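Local coordinates for mandelate racemase/muconate lactonizing protein (Paenibacillus sp., PDB 3V5C), which probably dehydrates galacturonate as a magnesium-dependent lyase of the enolase superfamily, at residues 66-71 with 89-94; 135-140 with 175-180; 212-217 with 243-248; 315-320 with 367-372. The protein carries 1 engineered substitution. One frame throughout, in Å; residues are numbered along the deposited sequence.

Interaction 1 of 4, residues 66-71 with 89-94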
# COMPACT_ATOMS: atom_id res chain seq x y z
N PRO A 66 -22.05 -12.69 5.65
CA PRO A 66 -23.42 -12.40 5.21
C PRO A 66 -24.28 -11.92 6.36
O PRO A 66 -25.14 -11.07 6.16
CB PRO A 66 -23.92 -13.77 4.74
CG PRO A 66 -22.70 -14.50 4.33
CD PRO A 66 -21.60 -14.03 5.24
N GLU A 67 -24.05 -12.45 7.56
CA GLU A 67 -24.88 -12.10 8.71
C GLU A 67 -24.66 -10.66 9.16
O GLU A 67 -25.59 -9.97 9.57
CB GLU A 67 -24.64 -13.09 9.86
CG GLU A 67 -25.17 -14.51 9.58
CD GLU A 67 -24.28 -15.34 8.65
OE1 GLU A 67 -23.12 -14.95 8.38
OE2 GLU A 67 -24.73 -16.41 8.19
N TRP A 68 -23.42 -10.19 9.04
CA TRP A 68 -23.09 -8.79 9.28
C TRP A 68 -23.83 -7.93 8.26
O TRP A 68 -24.48 -6.95 8.61
CB TRP A 68 -21.58 -8.59 9.16
CG TRP A 68 -21.04 -7.20 9.49
CD1 TRP A 68 -20.46 -6.81 10.66
CD2 TRP A 68 -20.98 -6.06 8.62
NE1 TRP A 68 -20.07 -5.49 10.59
CE2 TRP A 68 -20.37 -5.01 9.34
CE3 TRP A 68 -21.39 -5.82 7.30
CZ2 TRP A 68 -20.17 -3.74 8.79
CZ3 TRP A 68 -21.19 -4.57 6.76
CH2 TRP A 68 -20.59 -3.54 7.50
N ALA A 69 -23.72 -8.30 6.99
CA ALA A 69 -24.29 -7.50 5.92
C ALA A 69 -25.81 -7.45 6.03
O ALA A 69 -26.43 -6.43 5.74
CB ALA A 69 -23.86 -8.04 4.57
N GLU A 70 -26.41 -8.57 6.41
CA GLU A 70 -27.87 -8.64 6.52
C GLU A 70 -28.38 -7.50 7.39
O GLU A 70 -29.41 -6.90 7.09
CB GLU A 70 -28.28 -9.99 7.11
CG GLU A 70 -29.78 -10.27 7.09
CD GLU A 70 -30.52 -9.60 8.25
OE1 GLU A 70 -29.89 -9.40 9.31
OE2 GLU A 70 -31.72 -9.28 8.10
N ASP A 71 -27.63 -7.19 8.44
CA ASP A 71 -28.01 -6.15 9.39
C ASP A 71 -27.83 -4.73 8.85
O ASP A 71 -28.30 -3.77 9.45
CB ASP A 71 -27.22 -6.32 10.69
CG ASP A 71 -27.87 -5.61 11.85
OD1 ASP A 71 -29.08 -5.84 12.08
OD2 ASP A 71 -27.18 -4.80 12.51
N GLU A 89 -16.56 3.82 12.28
CA GLU A 89 -15.62 2.73 12.53
C GLU A 89 -16.20 1.35 12.20
O GLU A 89 -15.54 0.52 11.58
CB GLU A 89 -15.19 2.77 14.00
CG GLU A 89 -14.26 1.67 14.39
CD GLU A 89 -12.85 1.93 13.91
OE1 GLU A 89 -12.56 3.07 13.49
OE2 GLU A 89 -12.04 0.98 13.97
N ALA A 90 -17.44 1.13 12.62
CA ALA A 90 -18.07 -0.18 12.47
C ALA A 90 -18.23 -0.64 11.01
O ALA A 90 -18.42 -1.83 10.77
CB ALA A 90 -19.43 -0.20 13.17
N TYR A 91 -18.13 0.29 10.07
CA TYR A 91 -18.40 -0.03 8.66
C TYR A 91 -17.16 0.02 7.77
O TYR A 91 -17.23 -0.30 6.57
CB TYR A 91 -19.43 0.94 8.06
CG TYR A 91 -20.75 0.98 8.78
CD1 TYR A 91 -21.67 -0.05 8.64
CD2 TYR A 91 -21.10 2.06 9.57
CE1 TYR A 91 -22.89 -0.02 9.29
CE2 TYR A 91 -22.32 2.10 10.23
CZ TYR A 91 -23.21 1.05 10.08
OH TYR A 91 -24.43 1.08 10.72
N ARG A 92 -16.04 0.45 8.34
CA ARG A 92 -14.88 0.81 7.51
C ARG A 92 -14.28 -0.36 6.73
O ARG A 92 -14.22 -0.31 5.51
CB ARG A 92 -13.81 1.47 8.38
CG ARG A 92 -14.24 2.83 8.87
CD ARG A 92 -13.20 3.48 9.78
NE ARG A 92 -13.69 4.78 10.20
CZ ARG A 92 -12.94 5.69 10.81
NH1 ARG A 92 -11.66 5.44 11.10
NH2 ARG A 92 -13.48 6.87 11.15
N LEU A 93 -13.83 -1.39 7.44
CA LEU A 93 -13.14 -2.50 6.77
C LEU A 93 -14.06 -3.21 5.77
O LEU A 93 -13.61 -3.67 4.71
CB LEU A 93 -12.60 -3.50 7.78
CG LEU A 93 -11.68 -2.94 8.86
CD1 LEU A 93 -11.33 -4.02 9.88
CD2 LEU A 93 -10.43 -2.28 8.23
N GLN A 94 -15.34 -3.28 6.11
CA GLN A 94 -16.30 -4.04 5.32
C GLN A 94 -16.79 -3.26 4.11
O GLN A 94 -16.99 -3.83 3.04
CB GLN A 94 -17.51 -4.38 6.20
CG GLN A 94 -17.21 -5.32 7.35
CD GLN A 94 -16.68 -4.62 8.60
OE1 GLN A 94 -16.58 -3.39 8.66
NE2 GLN A 94 -16.34 -5.41 9.61
O HOH W 1 -18.58 -3.86 12.55

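Interaction 2 of 4, residues 135-140 with 175-180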
# COMPACT_ATOMS: atom_id res chain seq x y z
N LEU A 135 11.00 -6.67 -5.49
CA LEU A 135 12.37 -7.22 -5.46
C LEU A 135 12.61 -8.10 -4.22
O LEU A 135 13.27 -7.70 -3.28
CB LEU A 135 13.38 -6.08 -5.59
CG LEU A 135 13.27 -5.25 -6.87
CD1 LEU A 135 14.24 -4.05 -6.87
CD2 LEU A 135 13.52 -6.13 -8.08
N TYR A 136 12.02 -9.30 -4.25
CA TYR A 136 12.11 -10.30 -3.19
C TYR A 136 13.44 -11.08 -3.26
O TYR A 136 14.33 -10.70 -4.01
CB TYR A 136 10.87 -11.21 -3.21
CG TYR A 136 9.69 -10.54 -2.51
CD1 TYR A 136 9.18 -9.34 -2.99
CD2 TYR A 136 9.15 -11.07 -1.34
CE1 TYR A 136 8.14 -8.68 -2.33
CE2 TYR A 136 8.12 -10.42 -0.68
CZ TYR A 136 7.62 -9.24 -1.18
OH TYR A 136 6.61 -8.60 -0.50
N PHE A 137 13.58 -12.13 -2.45
CA PHE A 137 14.81 -12.92 -2.42
C PHE A 137 14.81 -13.90 -3.58
O PHE A 137 14.84 -15.12 -3.39
CB PHE A 137 14.91 -13.73 -1.13
CG PHE A 137 15.09 -12.92 0.14
CD1 PHE A 137 15.33 -11.53 0.12
CD2 PHE A 137 15.08 -13.57 1.36
CE1 PHE A 137 15.50 -10.82 1.33
CE2 PHE A 137 15.26 -12.87 2.56
CZ PHE A 137 15.47 -11.51 2.54
N ASP A 138 14.79 -13.37 -4.79
CA ASP A 138 14.58 -14.18 -5.98
C ASP A 138 15.87 -14.85 -6.45
O ASP A 138 15.89 -15.54 -7.49
CB ASP A 138 14.01 -13.30 -7.07
CG ASP A 138 12.69 -12.67 -6.65
OD1 ASP A 138 11.79 -13.45 -6.23
OD2 ASP A 138 12.55 -11.44 -6.75
N ASP A 139 16.91 -14.65 -5.66
CA ASP A 139 18.27 -15.09 -5.97
C ASP A 139 18.73 -16.27 -5.12
O ASP A 139 19.89 -16.66 -5.20
CB ASP A 139 19.22 -13.95 -5.65
CG ASP A 139 19.11 -13.50 -4.20
OD1 ASP A 139 18.02 -13.05 -3.82
OD2 ASP A 139 20.08 -13.63 -3.44
N LEU A 140 17.85 -16.83 -4.29
CA LEU A 140 18.31 -17.78 -3.28
C LEU A 140 18.78 -19.12 -3.86
O LEU A 140 19.53 -19.84 -3.21
CB LEU A 140 17.25 -18.00 -2.20
CG LEU A 140 16.96 -16.81 -1.28
CD1 LEU A 140 15.92 -17.22 -0.27
CD2 LEU A 140 18.22 -16.36 -0.59
N GLY A 175 18.86 -13.65 8.13
CA GLY A 175 18.08 -13.88 9.33
C GLY A 175 17.52 -15.29 9.41
O GLY A 175 17.43 -15.89 10.48
N ARG A 176 17.11 -15.82 8.26
CA ARG A 176 16.50 -17.13 8.22
C ARG A 176 17.00 -17.99 7.05
O ARG A 176 17.38 -19.13 7.25
CB ARG A 176 14.98 -17.01 8.15
CG ARG A 176 14.30 -18.34 8.02
CD ARG A 176 12.79 -18.24 8.09
NE ARG A 176 12.22 -19.58 8.09
CZ ARG A 176 10.93 -19.87 7.98
NH1 ARG A 176 10.02 -18.91 7.85
NH2 ARG A 176 10.54 -21.14 8.00
N HIS A 177 16.99 -17.44 5.83
CA HIS A 177 17.14 -18.29 4.64
C HIS A 177 18.57 -18.63 4.18
O HIS A 177 18.78 -19.60 3.45
CB HIS A 177 16.36 -17.71 3.46
CG HIS A 177 14.90 -17.51 3.75
ND1 HIS A 177 14.03 -18.56 3.94
CD2 HIS A 177 14.16 -16.38 3.88
CE1 HIS A 177 12.82 -18.08 4.19
NE2 HIS A 177 12.88 -16.76 4.16
N MET A 178 19.53 -17.80 4.57
CA MET A 178 20.95 -18.03 4.27
C MET A 178 21.73 -17.89 5.56
O MET A 178 21.23 -17.31 6.52
CB MET A 178 21.47 -16.97 3.29
CG MET A 178 20.89 -17.00 1.89
SD MET A 178 21.72 -15.79 0.85
CE MET A 178 23.38 -16.48 0.77
N PRO A 179 22.96 -18.40 5.59
CA PRO A 179 23.83 -18.20 6.76
C PRO A 179 23.94 -16.71 7.02
O PRO A 179 23.95 -15.89 6.09
CB PRO A 179 25.16 -18.80 6.30
CG PRO A 179 24.74 -19.89 5.35
CD PRO A 179 23.58 -19.28 4.58
N LEU A 180 24.01 -16.36 8.30
CA LEU A 180 23.97 -14.97 8.73
C LEU A 180 24.93 -14.03 7.99
O LEU A 180 24.52 -13.02 7.41
CB LEU A 180 24.24 -14.90 10.23
CG LEU A 180 24.24 -13.52 10.85
CD1 LEU A 180 22.84 -12.92 10.77
CD2 LEU A 180 24.74 -13.58 12.29

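Interaction 3 of 4, residues 212-217 with 243-248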
# COMPACT_ATOMS: atom_id res chain seq x y z
N TYR A 212 16.91 -8.04 10.93
CA TYR A 212 18.15 -7.54 11.49
C TYR A 212 18.05 -7.34 13.01
O TYR A 212 16.98 -7.56 13.59
CB TYR A 212 18.52 -6.21 10.82
CG TYR A 212 18.99 -6.31 9.37
CD1 TYR A 212 19.43 -7.52 8.81
CD2 TYR A 212 19.02 -5.17 8.56
CE1 TYR A 212 19.87 -7.57 7.47
CE2 TYR A 212 19.45 -5.21 7.26
CZ TYR A 212 19.88 -6.40 6.72
OH TYR A 212 20.30 -6.38 5.41
N ASN A 213 19.16 -6.96 13.64
CA ASN A 213 19.17 -6.30 14.95
C ASN A 213 19.92 -4.99 14.73
O ASN A 213 20.28 -4.66 13.57
CB ASN A 213 19.79 -7.20 16.04
CG ASN A 213 21.21 -7.64 15.71
OD1 ASN A 213 21.88 -7.05 14.86
ND2 ASN A 213 21.68 -8.68 16.39
N LEU A 214 20.14 -4.20 15.78
CA LEU A 214 20.66 -2.87 15.57
C LEU A 214 22.07 -2.90 14.96
O LEU A 214 22.38 -2.10 14.07
CB LEU A 214 20.61 -2.06 16.87
CG LEU A 214 21.18 -0.65 16.85
CD1 LEU A 214 20.43 0.25 15.86
CD2 LEU A 214 21.11 -0.06 18.28
N ASN A 215 22.92 -3.79 15.45
CA ASN A 215 24.28 -3.86 14.94
C ASN A 215 24.36 -4.39 13.50
O ASN A 215 25.16 -3.90 12.71
CB ASN A 215 25.22 -4.62 15.89
CG ASN A 215 25.88 -3.70 16.91
OD1 ASN A 215 25.99 -2.50 16.68
ND2 ASN A 215 26.36 -4.26 18.01
N LEU A 216 23.54 -5.38 13.15
CA LEU A 216 23.47 -5.79 11.74
C LEU A 216 23.06 -4.62 10.88
O LEU A 216 23.59 -4.42 9.78
CB LEU A 216 22.48 -6.94 11.54
CG LEU A 216 23.02 -8.32 11.84
CD1 LEU A 216 21.86 -9.32 11.95
CD2 LEU A 216 24.04 -8.76 10.77
N THR A 217 22.09 -3.85 11.38
CA THR A 217 21.59 -2.69 10.66
C THR A 217 22.69 -1.68 10.42
O THR A 217 22.85 -1.19 9.31
CB THR A 217 20.43 -2.05 11.42
OG1 THR A 217 19.37 -3.02 11.53
CG2 THR A 217 19.92 -0.82 10.67
N TYR A 243 15.75 2.69 17.97
CA TYR A 243 15.67 3.73 16.95
C TYR A 243 16.28 5.07 17.39
O TYR A 243 16.85 5.77 16.58
CB TYR A 243 14.22 3.90 16.49
CG TYR A 243 13.74 2.90 15.44
CD1 TYR A 243 14.61 2.38 14.48
CD2 TYR A 243 12.42 2.51 15.40
CE1 TYR A 243 14.14 1.50 13.50
CE2 TYR A 243 11.94 1.62 14.45
CZ TYR A 243 12.80 1.13 13.49
OH TYR A 243 12.28 0.27 12.55
N GLU A 244 16.17 5.42 18.68
CA GLU A 244 16.84 6.62 19.18
C GLU A 244 18.34 6.49 18.93
O GLU A 244 18.99 7.43 18.47
CB GLU A 244 16.58 6.82 20.67
CG GLU A 244 17.20 8.09 21.21
CD GLU A 244 16.99 8.27 22.70
OE1 GLU A 244 16.59 7.31 23.38
OE2 GLU A 244 17.25 9.39 23.20
N ASP A 245 18.86 5.31 19.22
CA ASP A 245 20.28 5.00 19.02
C ASP A 245 20.64 5.10 17.53
O ASP A 245 21.56 5.83 17.16
CB ASP A 245 20.61 3.62 19.62
CG ASP A 245 22.07 3.19 19.40
OD1 ASP A 245 22.61 3.44 18.32
OD2 ASP A 245 22.66 2.55 20.31
N LEU A 246 19.89 4.41 16.68
CA LEU A 246 20.15 4.42 15.24
C LEU A 246 20.13 5.84 14.67
O LEU A 246 20.99 6.22 13.89
CB LEU A 246 19.12 3.56 14.51
CG LEU A 246 19.36 3.37 13.01
CD1 LEU A 246 20.76 2.82 12.80
CD2 LEU A 246 18.35 2.40 12.46
N LYS A 247 19.12 6.62 15.06
CA LYS A 247 19.02 7.99 14.59
C LYS A 247 20.24 8.84 14.96
O LYS A 247 20.74 9.61 14.15
CB LYS A 247 17.75 8.63 15.13
CG LYS A 247 16.51 8.18 14.41
CD LYS A 247 16.51 8.74 13.02
CE LYS A 247 15.09 8.95 12.53
NZ LYS A 247 14.97 10.27 11.86
N GLU A 248 20.70 8.68 16.20
CA GLU A 248 21.87 9.43 16.66
C GLU A 248 23.11 9.00 15.88
O GLU A 248 23.93 9.82 15.49
CB GLU A 248 22.06 9.22 18.16
CG GLU A 248 23.36 9.73 18.74
CD GLU A 248 23.35 9.68 20.26
OE1 GLU A 248 22.26 9.77 20.85
OE2 GLU A 248 24.44 9.53 20.86

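Interaction 4 of 4, residues 315-320 with 367-372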
# COMPACT_ATOMS: atom_id res chain seq x y z
N ASN A 315 -2.56 -7.37 -1.83
CA ASN A 315 -3.87 -6.93 -2.29
C ASN A 315 -3.74 -5.86 -3.37
O ASN A 315 -3.41 -4.69 -3.10
CB ASN A 315 -4.70 -6.41 -1.11
CG ASN A 315 -6.13 -6.15 -1.47
OD1 ASN A 315 -6.44 -5.70 -2.59
ND2 ASN A 315 -7.04 -6.40 -0.53
N ALA A 316 -3.98 -6.27 -4.62
CA ALA A 316 -3.79 -5.38 -5.75
C ALA A 316 -4.67 -4.15 -5.63
O ALA A 316 -4.26 -3.06 -6.03
CB ALA A 316 -4.07 -6.11 -7.07
N TYR A 317 -5.86 -4.31 -5.06
CA TYR A 317 -6.79 -3.19 -5.01
C TYR A 317 -6.21 -2.02 -4.23
O TYR A 317 -6.47 -0.86 -4.53
CB TYR A 317 -8.11 -3.63 -4.37
CG TYR A 317 -9.18 -2.57 -4.39
CD1 TYR A 317 -9.32 -1.67 -3.34
CD2 TYR A 317 -10.04 -2.46 -5.48
CE1 TYR A 317 -10.30 -0.70 -3.36
CE2 TYR A 317 -11.04 -1.48 -5.52
CZ TYR A 317 -11.16 -0.61 -4.45
OH TYR A 317 -12.13 0.36 -4.46
N GLY A 318 -5.41 -2.32 -3.21
CA GLY A 318 -4.83 -1.29 -2.36
C GLY A 318 -3.91 -0.32 -3.08
O GLY A 318 -3.70 0.79 -2.61
N ILE A 319 -3.33 -0.75 -4.20
CA ILE A 319 -2.49 0.13 -4.99
C ILE A 319 -3.27 1.36 -5.45
O ILE A 319 -2.80 2.51 -5.30
CB ILE A 319 -1.95 -0.64 -6.20
CG1 ILE A 319 -1.07 -1.79 -5.72
CG2 ILE A 319 -1.20 0.32 -7.15
CD1 ILE A 319 -0.67 -2.73 -6.87
N TYR A 320 -4.45 1.11 -6.00
CA TYR A 320 -5.27 2.15 -6.61
C TYR A 320 -5.87 3.03 -5.52
O TYR A 320 -5.90 4.26 -5.63
CB TYR A 320 -6.31 1.50 -7.55
CG TYR A 320 -5.57 0.50 -8.43
CD1 TYR A 320 -4.75 0.95 -9.46
CD2 TYR A 320 -5.58 -0.86 -8.14
CE1 TYR A 320 -4.00 0.06 -10.22
CE2 TYR A 320 -4.85 -1.75 -8.90
CZ TYR A 320 -4.06 -1.29 -9.94
OH TYR A 320 -3.29 -2.17 -10.70
N ILE A 367 -11.78 2.10 -11.40
CA ILE A 367 -11.61 0.69 -11.74
C ILE A 367 -12.93 0.14 -12.28
O ILE A 367 -13.97 0.33 -11.67
CB ILE A 367 -11.21 -0.12 -10.50
CG1 ILE A 367 -9.89 0.40 -9.95
CG2 ILE A 367 -11.17 -1.61 -10.82
CD1 ILE A 367 -9.49 -0.23 -8.61
N VAL A 368 -12.88 -0.52 -13.44
CA VAL A 368 -14.11 -1.04 -14.02
C VAL A 368 -14.19 -2.55 -13.80
O VAL A 368 -13.38 -3.31 -14.32
CB VAL A 368 -14.22 -0.70 -15.53
CG1 VAL A 368 -15.53 -1.26 -16.11
CG2 VAL A 368 -14.13 0.79 -15.72
N PHE A 369 -15.15 -2.97 -12.98
CA PHE A 369 -15.34 -4.39 -12.72
C PHE A 369 -16.24 -5.04 -13.76
O PHE A 369 -17.15 -4.41 -14.31
CB PHE A 369 -15.86 -4.63 -11.30
CG PHE A 369 -14.84 -4.34 -10.24
CD1 PHE A 369 -14.09 -5.35 -9.66
CD2 PHE A 369 -14.61 -3.03 -9.84
CE1 PHE A 369 -13.12 -5.07 -8.69
CE2 PHE A 369 -13.64 -2.74 -8.85
CZ PHE A 369 -12.89 -3.76 -8.30
N ASP A 370 -15.94 -6.31 -14.05
CA ASP A 370 -16.73 -7.11 -14.97
C ASP A 370 -17.95 -7.58 -14.19
O ASP A 370 -17.86 -8.50 -13.39
CB ASP A 370 -15.89 -8.30 -15.45
CG ASP A 370 -16.62 -9.17 -16.45
OD1 ASP A 370 -17.86 -9.19 -16.43
OD2 ASP A 370 -15.93 -9.84 -17.27
N ASP A 371 -19.09 -6.93 -14.41
CA ASP A 371 -20.27 -7.25 -13.63
C ASP A 371 -20.64 -8.74 -13.72
O ASP A 371 -20.97 -9.37 -12.71
CB ASP A 371 -21.50 -6.45 -14.09
CG ASP A 371 -21.40 -4.95 -13.82
OD1 ASP A 371 -20.80 -4.51 -12.82
OD2 ASP A 371 -21.98 -4.20 -14.63
N GLU A 372 -20.58 -9.30 -14.92
CA GLU A 372 -21.06 -10.67 -15.14
C GLU A 372 -20.13 -11.68 -14.48
O GLU A 372 -20.57 -12.70 -13.95
CB GLU A 372 -21.18 -10.99 -16.63
CG GLU A 372 -22.34 -10.31 -17.30
CD GLU A 372 -22.16 -8.82 -17.41
OE1 GLU A 372 -21.01 -8.36 -17.61
OE2 GLU A 372 -23.17 -8.10 -17.29

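Interaction 1 of 4, residues 66-71 with 89-94
Q94 crosses W68 at about a right angle and lays its amide flat over one face of the indole, the planes 13° apart. A bend at chi2 (85°) folds the amide back over the ring. CH-pi contact adds to the stack: Q94 CG stands 3.7 Å from the centroid of the six-membered ring, 12° off its normal, and Q94 CB comes within 3.4 Å of W68 CH2. The far end of the glutamine is fixed from elsewhere, NE2 being hydrogen-bonded to the carbonyl of H63. This is a joint of the N-terminal capping domain of the enolase fold, setting the short helix 66-70 against the start of helix 92-107. Polar contact runs through the plane of the indole instead of its face. W68 NE1 donates to a water at 3.0 Å, and that water donates to A90 O at 2.7 Å. The same carbonyl sits at the edge of the ring, A90 O lying 3.3 Å from W68 CZ2. Apolar contact is supplied by Y91, whose ring edge receives the indole: W68 CH2 is 3.8 Å from Y91 CD1. Beyond the indole, the tyrosine also packs on R75 and L80.

Interaction 2 of 4, residues 135-140 with 175-180
L140 closes a type I turn that begins at F137, and its CA lies 8.0 Å from the CA of M178, the nearest approach of two loops without regular structure. L140 and H177 share the larger part of the contact, and L140 splits its two methyls between H177 and M178. Its CG lies anti to the carbonyl carbon (chi1 -68°), which sends the fork across to the other loop. There L140 CD1 rests 3.8 Å from H177 CB, while L140 CD2 lies 3.7 Å from M178 CG and almost as close to the sulfur. Cut back to an alanine, this position has no CD1 or CD2, and H177 CB and M178 CG would probably be left without their apolar neighbours, with a gap between the loops. F137 adds an aromatic contact: the CD2-CE2 edge of its ring meets the imidazole, with F137 CD2 3.9 Å from H177 CD2 and the histidine carbon close to the phenyl plane. The two loops follow strands 126-135 and 167-170 of the TIM-like barrel and lead toward helices 145-161 and 180-198. The imidazole reaches past this contact, H177 NE2 bonding to the carbonyl of I36 in the loop between strands 14-30 and 42-52. Beside L140, D139 forms salt bridges with R173 and R186. Across the interface itself, methyl, methylene, thioether and ring carbons do the touching, so the loops are matched by shape and dispersion, while the imidazole nitrogen NE2 and the D139 carboxylate find their polar partners elsewhere.

Interaction 3 of 4, residues 212-217 with 243-248
L214 pushes its forked end against helix 240-253, one methyl over L246 and the other against the carboxylate of D245. The contact pairs the first turn of helix 214-223 with the middle of helix 240-253, neighbouring helices on the outside of the TIM-like barrel of the enolase fold. With CG anti to the backbone N (chi1 177°), the leucine reaches straight across. L214 CD1 lies 3.8 Å from L246 CB, the two leucine side chains sliding past each other in opposite directions. L214 CD2 sits 3.6 Å from D245 CG, where a methyl shields part of a carboxylate whose OD1 is paired with K218. With a serine in place of L214, neither methyl remains, and the carboxylate of D245 and the flank of L246 are likely to lose the apolar cover between the two helices. One turn deeper, T217 CG2 crosses the tip of L246 at about a right angle, 4.0 Å from L246 CD2. This inner pair also rests on the barrel wall, since both T217 and L246 touch L232 of strand 231-233. The front of helix 214-223 is fixed by its N-cap: N213 OD1 accepts from L216 N at 2.9 Å, an almost straight bond with an N-H...O angle of 166°. The rotation of T217 is set by its hydroxyl, which donates to N213 O at 2.8 Å from above the carbonyl plane, an oxygen that also accepts from T217 N.

Interaction 4 of 4, residues 315-320 with 367-372
I367 drives its CD1 methyl into the angle between Y317 and Y320 on the first turn of helix 317-325, and this is the tight part of the contact. I367 CD1 lies 3.7 Å from Y317 CE2 and 3.8 Å from Y320 CB. The isoleucine is extended at chi2 (173°), so the methyl stands at the far end of the branch. Y317 swings over to meet it because CG is anti to the backbone N (chi1 -175°). The packing is lighter beside this methyl, where two rings meet at their edges, Y317 CE2 lying 4.0 Å from F369 CZ. Between the two inward residues, V368 belongs to the outer side of the short strand 368-369 and is exposed, as are D371 and E372 farther along. The contact lies where the barrel meets the N-terminal capping domain: Y317 also packs on V45 and edge-to-face on Y97, and F369 stacks on Y58. M345 of the paired strand 345-346 fills in beside Y320, I367 and F369. With ring carbons, a methylene and a methyl touching across a buried seam, cohesion here is hydrophobic and depends on close fit, the acidic residues 370-372 taking no part in it.

How the interactions relate
Interaction 4 is the buried one, its centre about 14 Å from the centre of the chain; the other three are partly buried, and their centres lie 23 to 25 Å out. Interactions 2 and 3 both belong to the barrel, one between loops and the other between helices, and they touch where L180 CD1 packs 3.9 Å from L216 CD1. Interactions 1 and 4 do not touch, yet helix 92-107, which begins in interaction 1, also carries Y97, a ring partner of Y317 in interaction 4. Chemistry follows place: interaction 1 adds a bridging water to its stack, interaction 3 brings a methyl against a carboxylate, interaction 4 joins through carbon alone, and interaction 2 adds the sulfur of M178.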